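Local coordinates for protein serine protease (Nocardiopsis alba, PDB 2OUA) that probably cleaves proteins as a secreted, acid-stable serine endopeptidase of the trypsin-like S1 family, the chain here being the protease domain of a longer precursor, at residues A21-G26 with A62-G67; R49-R54 with R66-F71; H129-T134 with F171-N176. One frame throughout, in Å; residues are numbered along the deposited sequence.

Interaction 1: residues A21-G26 with A62-G67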
loop_
_atom_site.group_PDB
_atom_site.type_symbol
_atom_site.label_atom_id
_atom_site.label_comp_id
_atom_site.label_asym_id
_atom_site.label_seq_id
_atom_site.Cartn_x
_atom_site.Cartn_y
_atom_site.Cartn_z
ATOM N N ALA A 21 5.676 -5.917 -6.988
ATOM C CA ALA A 21 4.943 -6.905 -7.773
ATOM C C ALA A 21 5.305 -6.783 -9.253
ATOM O O ALA A 21 5.849 -5.771 -9.685
ATOM C CB ALA A 21 3.435 -6.709 -7.590
ATOM N N THR A 22 5.001 -7.825 -10.022
ATOM C CA THR A 22 5.271 -7.826 -11.453
ATOM C C THR A 22 3.934 -7.959 -12.178
ATOM O O THR A 22 3.015 -8.596 -11.664
ATOM C CB THR A 22 6.189 -9.010 -11.853
ATOM O OG1 THR A 22 5.560 -10.249 -11.497
ATOM C CG2 THR A 22 7.520 -8.918 -11.128
ATOM N N ASN A 23 3.805 -7.351 -13.355
ATOM C CA ASN A 23 2.549 -7.462 -14.091
ATOM C C ASN A 23 2.572 -8.680 -15.008
ATOM O O ASN A 23 3.547 -9.435 -15.021
ATOM C CB ASN A 23 2.260 -6.190 -14.902
ATOM C CG ASN A 23 3.306 -5.913 -15.965
ATOM O OD1 ASN A 23 4.036 -6.810 -16.388
ATOM N ND2 ASN A 23 3.367 -4.664 -16.418
ATOM N N ALA A 24 1.498 -8.867 -15.769
ATOM C CA ALA A 24 1.372 -10.005 -16.673
ATOM C C ALA A 24 2.515 -10.138 -17.680
ATOM O O ALA A 24 2.811 -11.240 -18.140
ATOM C CB ALA A 24 0.036 -9.936 -17.409
ATOM N N SER A 25 3.153 -9.024 -18.024
ATOM C CA SER A 25 4.264 -9.049 -18.972
ATOM C C SER A 25 5.602 -9.285 -18.277
ATOM O O SER A 25 6.654 -9.283 -18.920
ATOM C CB SER A 25 4.326 -7.736 -19.760
ATOM O OG SER A 25 3.230 -7.619 -20.651
ATOM N N GLY A 26 5.559 -9.483 -16.963
ATOM C CA GLY A 26 6.782 -9.719 -16.214
ATOM C C GLY A 26 7.543 -8.443 -15.912
ATOM O O GLY A 26 8.724 -8.475 -15.564
ATOM N N ALA A 62 -7.093 1.614 -5.470
ATOM C CA ALA A 62 -6.022 0.712 -5.857
ATOM C C ALA A 62 -5.250 1.182 -7.077
ATOM O O ALA A 62 -5.778 1.880 -7.942
ATOM C CB ALA A 62 -6.611 -0.666 -6.128
ATOM N N ALA A 63 -3.988 0.782 -7.150
ATOM C CA ALA A 63 -3.170 1.177 -8.279
ATOM C C ALA A 63 -1.931 0.307 -8.411
ATOM O O ALA A 63 -1.492 -0.331 -7.448
ATOM C CB ALA A 63 -2.759 2.637 -8.132
ATOM N N PHE A 64 -1.391 0.269 -9.622
ATOM C CA PHE A 64 -0.170 -0.477 -9.891
ATOM C C PHE A 64 0.740 0.459 -10.660
ATOM O O PHE A 64 0.360 0.992 -11.707
ATOM C CB PHE A 64 -0.421 -1.725 -10.742
ATOM C CG PHE A 64 0.852 -2.454 -11.121
ATOM C CD1 PHE A 64 1.615 -3.103 -10.150
ATOM C CD2 PHE A 64 1.312 -2.444 -12.438
ATOM C CE1 PHE A 64 2.822 -3.729 -10.484
ATOM C CE2 PHE A 64 2.517 -3.066 -12.785
ATOM C CZ PHE A 64 3.273 -3.710 -11.805
ATOM N N VAL A 65 1.931 0.675 -10.119
ATOM C CA VAL A 65 2.917 1.529 -10.757
ATOM C C VAL A 65 3.924 0.611 -11.434
ATOM O O VAL A 65 4.503 -0.260 -10.788
ATOM C CB VAL A 65 3.653 2.404 -9.722
ATOM C CG1 VAL A 65 4.816 3.131 -10.384
ATOM C CG2 VAL A 65 2.681 3.410 -9.116
ATOM N N ARG A 66 4.116 0.802 -12.736
ATOM C CA ARG A 66 5.062 -0.002 -13.505
ATOM C C ARG A 66 6.386 0.748 -13.613
ATOM O O ARG A 66 6.414 1.926 -13.968
ATOM C CB ARG A 66 4.498 -0.276 -14.903
ATOM C CG ARG A 66 5.537 -0.704 -15.929
ATOM C CD ARG A 66 4.886 -0.964 -17.278
ATOM N NE ARG A 66 5.871 -1.145 -18.341
ATOM C CZ ARG A 66 6.533 -0.150 -18.928
ATOM N NH1 ARG A 66 6.316 1.103 -18.556
ATOM N NH2 ARG A 66 7.409 -0.413 -19.887
ATOM N N GLY A 67 7.477 0.066 -13.292
ATOM C CA GLY A 67 8.778 0.706 -13.371
ATOM C C GLY A 67 9.215 0.871 -14.813
ATOM O O GLY A 67 9.049 -0.041 -15.620
#

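Interaction 2: residues R49-R54 with R66-F71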
loop_
_atom_site.group_PDB
_atom_site.type_symbol
_atom_site.label_atom_id
_atom_site.label_comp_id
_atom_site.label_asym_id
_atom_site.label_seq_id
_atom_site.Cartn_x
_atom_site.Cartn_y
_atom_site.Cartn_z
ATOM N N ARG A 49 12.271 5.239 -11.736
ATOM C CA ARG A 49 11.189 5.979 -12.378
ATOM C C ARG A 49 10.085 5.010 -12.782
ATOM O O ARG A 49 10.354 3.894 -13.225
ATOM C CB ARG A 49 11.707 6.711 -13.620
ATOM C CG ARG A 49 12.797 7.737 -13.338
ATOM C CD ARG A 49 12.245 8.975 -12.645
ATOM N NE ARG A 49 13.290 9.956 -12.361
ATOM C CZ ARG A 49 14.135 9.882 -11.334
ATOM N NH1 ARG A 49 14.065 8.873 -10.475
ATOM N NH2 ARG A 49 15.059 10.822 -11.168
ATOM N N GLY A 50 8.840 5.441 -12.633
ATOM C CA GLY A 50 7.729 4.581 -12.988
ATOM C C GLY A 50 6.516 5.373 -13.411
ATOM O O GLY A 50 6.547 6.605 -13.435
ATOM N N VAL A 51 5.442 4.664 -13.732
ATOM C CA VAL A 51 4.206 5.301 -14.163
ATOM C C VAL A 51 3.006 4.498 -13.683
ATOM O O VAL A 51 3.051 3.268 -13.644
ATOM C CB VAL A 51 4.158 5.403 -15.704
ATOM C CG1 VAL A 51 4.286 4.014 -16.313
ATOM C CG2 VAL A 51 2.860 6.057 -16.152
ATOM N N PHE A 52 1.939 5.194 -13.302
ATOM C CA PHE A 52 0.727 4.515 -12.862
ATOM C C PHE A 52 0.121 3.831 -14.085
ATOM O O PHE A 52 -0.405 4.495 -14.984
ATOM C CB PHE A 52 -0.279 5.513 -12.269
ATOM C CG PHE A 52 -0.025 5.850 -10.825
ATOM C CD1 PHE A 52 1.019 6.690 -10.457
ATOM C CD2 PHE A 52 -0.828 5.301 -9.824
ATOM C CE1 PHE A 52 1.269 6.981 -9.112
ATOM C CE2 PHE A 52 -0.586 5.586 -8.474
ATOM C CZ PHE A 52 0.465 6.427 -8.118
ATOM N N GLU A 53 0.221 2.506 -14.121
ATOM C CA GLU A 53 -0.313 1.716 -15.230
ATOM C C GLU A 53 -1.797 1.459 -15.023
ATOM O O GLU A 53 -2.584 1.481 -15.968
ATOM C CB GLU A 53 0.430 0.380 -15.336
ATOM C CG GLU A 53 -0.139 -0.551 -16.401
ATOM C CD GLU A 53 0.619 -1.864 -16.517
ATOM O OE1 GLU A 53 0.188 -2.725 -17.314
ATOM O OE2 GLU A 53 1.640 -2.040 -15.822
ATOM N N ARG A 54 -2.169 1.216 -13.771
ATOM C CA ARG A 54 -3.552 0.965 -13.406
ATOM C C ARG A 54 -3.877 1.844 -12.205
ATOM O O ARG A 54 -3.021 2.060 -11.343
ATOM C CB ARG A 54 -3.741 -0.502 -13.009
ATOM C CG ARG A 54 -3.432 -1.510 -14.100
ATOM C CD ARG A 54 -4.658 -1.817 -14.938
ATOM N NE ARG A 54 -4.468 -3.029 -15.729
ATOM C CZ ARG A 54 -5.460 -3.753 -16.237
ATOM N NH1 ARG A 54 -6.719 -3.388 -16.036
ATOM N NH2 ARG A 54 -5.193 -4.848 -16.935
ATOM N N ARG A 66 4.116 0.802 -12.736
ATOM C CA ARG A 66 5.062 -0.002 -13.505
ATOM C C ARG A 66 6.386 0.748 -13.613
ATOM O O ARG A 66 6.414 1.926 -13.968
ATOM C CB ARG A 66 4.498 -0.276 -14.903
ATOM C CG ARG A 66 5.537 -0.704 -15.929
ATOM C CD ARG A 66 4.886 -0.964 -17.278
ATOM N NE ARG A 66 5.871 -1.145 -18.341
ATOM C CZ ARG A 66 6.533 -0.150 -18.928
ATOM N NH1 ARG A 66 6.316 1.103 -18.556
ATOM N NH2 ARG A 66 7.409 -0.413 -19.887
ATOM N N GLY A 67 7.477 0.066 -13.292
ATOM C CA GLY A 67 8.778 0.706 -13.371
ATOM C C GLY A 67 9.215 0.871 -14.813
ATOM O O GLY A 67 9.049 -0.041 -15.620
ATOM N N THR A 68 9.757 2.036 -15.143
ATOM C CA THR A 68 10.234 2.292 -16.495
ATOM C C THR A 68 11.760 2.322 -16.481
ATOM O O THR A 68 12.409 2.126 -17.511
ATOM C CB THR A 68 9.684 3.621 -17.055
ATOM O OG1 THR A 68 9.982 4.687 -16.151
ATOM C CG2 THR A 68 8.171 3.527 -17.252
ATOM N N SER A 69 12.332 2.568 -15.304
ATOM C CA SER A 69 13.782 2.581 -15.168
ATOM C C SER A 69 14.245 2.405 -13.725
ATOM O O SER A 69 13.690 2.998 -12.796
ATOM C CB SER A 69 14.374 3.873 -15.745
ATOM O OG SER A 69 14.026 5.002 -14.968
ATOM N N ASN A 70 15.261 1.566 -13.558
ATOM C CA ASN A 70 15.863 1.287 -12.262
ATOM C C ASN A 70 14.940 0.821 -11.141
ATOM O O ASN A 70 14.965 1.363 -10.036
ATOM C CB ASN A 70 16.656 2.506 -11.795
ATOM C CG ASN A 70 17.746 2.888 -12.772
ATOM O OD1 ASN A 70 18.457 2.027 -13.287
ATOM N ND2 ASN A 70 17.887 4.183 -13.030
ATOM N N PHE A 71 14.128 -0.189 -11.426
ATOM C CA PHE A 71 13.243 -0.757 -10.418
ATOM C C PHE A 71 13.783 -2.139 -10.066
ATOM O O PHE A 71 13.804 -3.030 -10.912
ATOM C CB PHE A 71 11.815 -0.893 -10.956
ATOM C CG PHE A 71 10.889 0.221 -10.544
ATOM C CD1 PHE A 71 11.311 1.546 -10.569
ATOM C CD2 PHE A 71 9.580 -0.057 -10.166
ATOM C CE1 PHE A 71 10.437 2.580 -10.228
ATOM C CE2 PHE A 71 8.698 0.970 -9.822
ATOM C CZ PHE A 71 9.127 2.288 -9.853
#

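Interaction 3: residues H129-T134 with F171-N176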
loop_
_atom_site.group_PDB
_atom_site.type_symbol
_atom_site.label_atom_id
_atom_site.label_comp_id
_atom_site.label_asym_id
_atom_site.label_seq_id
_atom_site.Cartn_x
_atom_site.Cartn_y
_atom_site.Cartn_z
ATOM N N HIS A 129 -15.525 1.736 -1.392
ATOM C CA HIS A 129 -16.086 0.565 -0.726
ATOM C C HIS A 129 -15.119 -0.610 -0.649
ATOM O O HIS A 129 -13.993 -0.542 -1.154
ATOM C CB HIS A 129 -17.354 0.131 -1.458
ATOM C CG HIS A 129 -17.122 -0.209 -2.897
ATOM N ND1 HIS A 129 -16.534 -1.390 -3.296
ATOM C CD2 HIS A 129 -17.376 0.490 -4.029
ATOM C CE1 HIS A 129 -16.433 -1.404 -4.613
ATOM N NE2 HIS A 129 -16.938 -0.278 -5.083
ATOM N N SER A 130 -15.573 -1.684 -0.004
ATOM C CA SER A 130 -14.800 -2.918 0.160
ATOM C C SER A 130 -13.523 -2.786 0.983
ATOM O O SER A 130 -12.688 -3.692 0.978
ATOM C CB SER A 130 -14.445 -3.503 -1.208
ATOM O OG SER A 130 -15.608 -3.796 -1.953
ATOM N N LEU A 131 -13.375 -1.679 1.702
ATOM C CA LEU A 131 -12.178 -1.467 2.506
ATOM C C LEU A 131 -12.195 -2.235 3.818
ATOM O O LEU A 131 -13.242 -2.684 4.284
ATOM C CB LEU A 131 -11.986 0.022 2.795
ATOM C CG LEU A 131 -11.843 0.934 1.574
ATOM C CD1 LEU A 131 -11.587 2.351 2.047
ATOM C CD2 LEU A 131 -10.698 0.449 0.681
ATOM N N THR A 132 -11.014 -2.381 4.406
ATOM C CA THR A 132 -10.868 -3.077 5.666
ATOM C C THR A 132 -10.425 -2.079 6.729
ATOM O O THR A 132 -9.448 -1.352 6.546
ATOM C CB THR A 132 -9.836 -4.208 5.536
ATOM O OG1 THR A 132 -10.310 -5.160 4.572
ATOM C CG2 THR A 132 -9.617 -4.895 6.880
ATOM N N ARG A 133 -11.160 -2.044 7.834
ATOM C CA ARG A 133 -10.868 -1.127 8.929
ATOM C C ARG A 133 -9.908 -1.726 9.946
ATOM O O ARG A 133 -10.005 -2.907 10.278
ATOM C CB ARG A 133 -12.169 -0.728 9.628
ATOM C CG ARG A 133 -11.993 0.221 10.797
ATOM C CD ARG A 133 -13.345 0.726 11.283
ATOM N NE ARG A 133 -14.175 -0.340 11.836
ATOM C CZ ARG A 133 -14.224 -0.655 13.125
ATOM N NH1 ARG A 133 -13.489 0.019 14.001
ATOM N NH2 ARG A 133 -15.006 -1.644 13.542
ATOM N N THR A 134 -8.981 -0.905 10.433
ATOM C CA THR A 134 -8.013 -1.346 11.435
ATOM C C THR A 134 -7.857 -0.255 12.491
ATOM O O THR A 134 -8.264 0.890 12.280
ATOM C CB THR A 134 -6.619 -1.616 10.829
ATOM O OG1 THR A 134 -5.967 -0.369 10.566
ATOM C CG2 THR A 134 -6.737 -2.408 9.533
ATOM N N PHE A 171 -8.063 2.652 7.159
ATOM C CA PHE A 171 -8.657 1.662 6.275
ATOM C C PHE A 171 -7.670 1.329 5.166
ATOM O O PHE A 171 -6.879 2.175 4.754
ATOM C CB PHE A 171 -9.940 2.204 5.632
ATOM C CG PHE A 171 -11.008 2.587 6.617
ATOM C CD1 PHE A 171 -10.942 3.797 7.301
ATOM C CD2 PHE A 171 -12.080 1.732 6.863
ATOM C CE1 PHE A 171 -11.932 4.156 8.221
ATOM C CE2 PHE A 171 -13.079 2.078 7.780
ATOM C CZ PHE A 171 -13.002 3.293 8.461
ATOM N N TYR A 172 -7.718 0.098 4.677
ATOM C CA TYR A 172 -6.834 -0.279 3.589
ATOM C C TYR A 172 -7.566 -1.013 2.481
ATOM O O TYR A 172 -8.616 -1.629 2.701
ATOM C CB TYR A 172 -5.652 -1.115 4.110
ATOM C CG TYR A 172 -5.959 -2.500 4.653
ATOM C CD1 TYR A 172 -6.267 -3.564 3.796
ATOM C CD2 TYR A 172 -5.850 -2.766 6.018
ATOM C CE1 TYR A 172 -6.445 -4.863 4.293
ATOM C CE2 TYR A 172 -6.023 -4.052 6.521
ATOM C CZ TYR A 172 -6.319 -5.096 5.659
ATOM O OH TYR A 172 -6.458 -6.367 6.168
ATOM N N GLN A 173 -7.021 -0.895 1.274
ATOM C CA GLN A 173 -7.550 -1.554 0.091
ATOM C C GLN A 173 -6.912 -2.942 0.079
ATOM O O GLN A 173 -5.685 -3.062 0.117
ATOM C CB GLN A 173 -7.140 -0.769 -1.162
ATOM C CG GLN A 173 -7.089 -1.577 -2.456
ATOM C CD GLN A 173 -8.461 -1.915 -3.001
ATOM O OE1 GLN A 173 -9.290 -1.030 -3.213
ATOM N NE2 GLN A 173 -8.706 -3.202 -3.245
ATOM N N GLU A 174 -7.737 -3.984 0.046
ATOM C CA GLU A 174 -7.233 -5.353 0.042
ATOM C C GLU A 174 -6.303 -5.572 -1.142
ATOM O O GLU A 174 -6.561 -5.079 -2.245
ATOM C CB GLU A 174 -8.393 -6.349 -0.024
ATOM C CG GLU A 174 -9.243 -6.431 1.245
ATOM C CD GLU A 174 -8.569 -7.197 2.373
ATOM O OE1 GLU A 174 -7.603 -7.945 2.105
ATOM O OE2 GLU A 174 -9.022 -7.068 3.533
ATOM N N VAL A 175 -5.230 -6.326 -0.921
ATOM C CA VAL A 175 -4.265 -6.565 -1.986
ATOM C C VAL A 175 -4.685 -7.633 -2.996
ATOM O O VAL A 175 -4.452 -7.479 -4.194
ATOM C CB VAL A 175 -2.873 -6.941 -1.403
ATOM C CG1 VAL A 175 -2.912 -8.342 -0.798
ATOM C CG2 VAL A 175 -1.810 -6.848 -2.499
ATOM N N ASN A 176 -5.315 -8.706 -2.533
ATOM C CA ASN A 176 -5.705 -9.774 -3.449
ATOM C C ASN A 176 -6.591 -9.343 -4.608
ATOM O O ASN A 176 -6.416 -9.820 -5.728
ATOM C CB ASN A 176 -6.338 -10.936 -2.681
ATOM C CG ASN A 176 -5.299 -11.756 -1.940
ATOM O OD1 ASN A 176 -4.125 -11.750 -2.310
ATOM N ND2 ASN A 176 -5.721 -12.475 -0.903
HETATM O O HOH W 1 -12.104 -1.412 -2.941
HETATM O O HOH W 2 -10.522 -3.740 -0.589
#

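Interaction 1: residues A21-G26 with A62-G67
Phe64 reaches across from strand 62-67 and sets the far end of its ring against Ala21, the backbone of Thr22 and the CB of Asn23. With CG anti to the backbone N (chi1 176°), the ring is carried straight off its strand toward residues 21-23, where the CA atoms of Ala21 and Phe64 are 8.5 Å apart, too far for sheet pairing. The carbonyl oxygen Ala21 O lies in the ring plane, 3.7 Å from Phe64 CE1, so the aromatic edge faces the electronegative atom. The methyl group Ala21 CB is 4.2 Å from the same carbon. On the CE2 side, Asn23 CB sits 3.8 Å from Phe64 CE2; the two side chains cross at about a right angle, with amide and ring planes 50° apart. The amide then runs on to the stem of Arg66, Asn23 ND2 lying 4.1 Å from Arg66 CD, a contact without polar pairing. That nitrogen is instead bonded to Gln27 and Glu53, which fixes the amide's rotation. Leu184 also touches Phe64 and Asn23. Phe64 thus packs on the end of strand 14-22, which strand 28-32 separates from its own strand in the curled sheet of the N-terminal barrel of the chymotrypsin-like fold.

Interaction 2: residues R49-R54 with R66-F71
Arg49 O receives two backbone donors from the other strand: Thr68 N to Arg49 O is 2.7 Å, and Ser69 N to Arg49 O is 3.2 Å. Both N-H groups approach from the same face of the carbonyl plane, tilted 23° and 28° from it. Thr68 and Ser69 together face Arg49, a classic beta bulge. Arg49 N returns a bond to Ser69 O at 2.9 Å. Beyond the bulge the register moves by one residue, and Val51 and Arg66 form a hydrogen-bonded antiparallel pair through Val51 N to Arg66 O (2.9 Å) and Arg66 N to Val51 O (2.8 Å). Between these bonded pairs, Gly50 lies opposite Gly67, their CA atoms 4.0 Å apart. Gly67 CA stands 3.3 Å above the centre of the Phe71 ring, which folds back under its own strand; Phe71 CE1 also lies 3.3 Å from Arg49 O. On the other face, Val51 CG1 meets Thr68 CG2, their side chains crossing at about a right angle. Farther along, the extended Glu53 chain lays OE2 against Arg66 CB and CD; carboxylate and guanidinium planes are 83° apart, their charged atoms do not meet, and OE2 accepts instead from Asn23 ND2. Strand 42-45 flanks strand 48-56 on its other edge, where Ser44 and Gln42 touch Arg49 and Val51; its Ile45 reaches the Phe71 ring, while strand 62-69 continues the sheet toward strand 28-32.

Interaction 3: residues H129-T134 with F171-N176
Glu174 OE2 is held by two groups: the hydroxyl Thr132 OG1 donates to Glu174 OE2 at 2.5 Å, and Arg117 forms a salt bridge with the same oxygen. The hydroxyl comes from the anti side, 18° out of the carboxylate plane. Two bonds therefore fix the carboxylate, and the positive partner would probably favour its ionised form. The backbone sets Thr132 CB over one face of Tyr172, a CH-pi contact of 3.7 Å from Thr132 CB to the ring centroid, only 17° off the normal; chi1 of -62° turns OG1 to Glu174 and CG2 toward Tyr172 CZ. Thr134 CG2 meets the ring at its edge instead, 3.5 Å from Tyr172 CE2. Beneath these side chains, Thr132 and Tyr172 form the hydrogen-bonded antiparallel pair, with both N-H groups in the partner's carbonyl plane. The neighbouring strands 131-134 and 167-174 belong to the closed six-stranded barrel that is the C-terminal domain of the chymotrypsin-like fold. On the face of the sheet that carries Arg133 and Phe171, Phe171 CE2 packs 3.5 Å from Arg133 CB, and Leu131 CD1 lies 3.9 Å from Phe171 CB. Where the strands part, water 2 donates to Ser130 O (2.7 Å) and accepts from Glu174 N (2.9 Å), bridging the two segments. Gln173 NE2 bonds to Glu174 O in its own amide plane, while Gln173 OE1 takes the backbone N-H of Asp61, predicted to belong to the charge relay.

How the interactions relate
Reading from the N terminus, interaction 1 closes a long loop from residues 21-26 to strand 62-67. Within that loop, strand 48-56 runs out and pairs with the far end of strand 62-69, so interaction 2 opens within that span and ends on the same strand, overlapping interaction 1 at Arg66 and Gly67. Probable backbone hydrogen bonds between Phe64 and Glu53 and between Phe64 and Arg54 join them within one sheet. Interaction 3 opens later, in series, and closes residues 129-134 onto 171-176 in the second barrel, its centre about 24 Å from that of interaction 2. Ala62 packing on Gln173 links the domains of interactions 1 and 3.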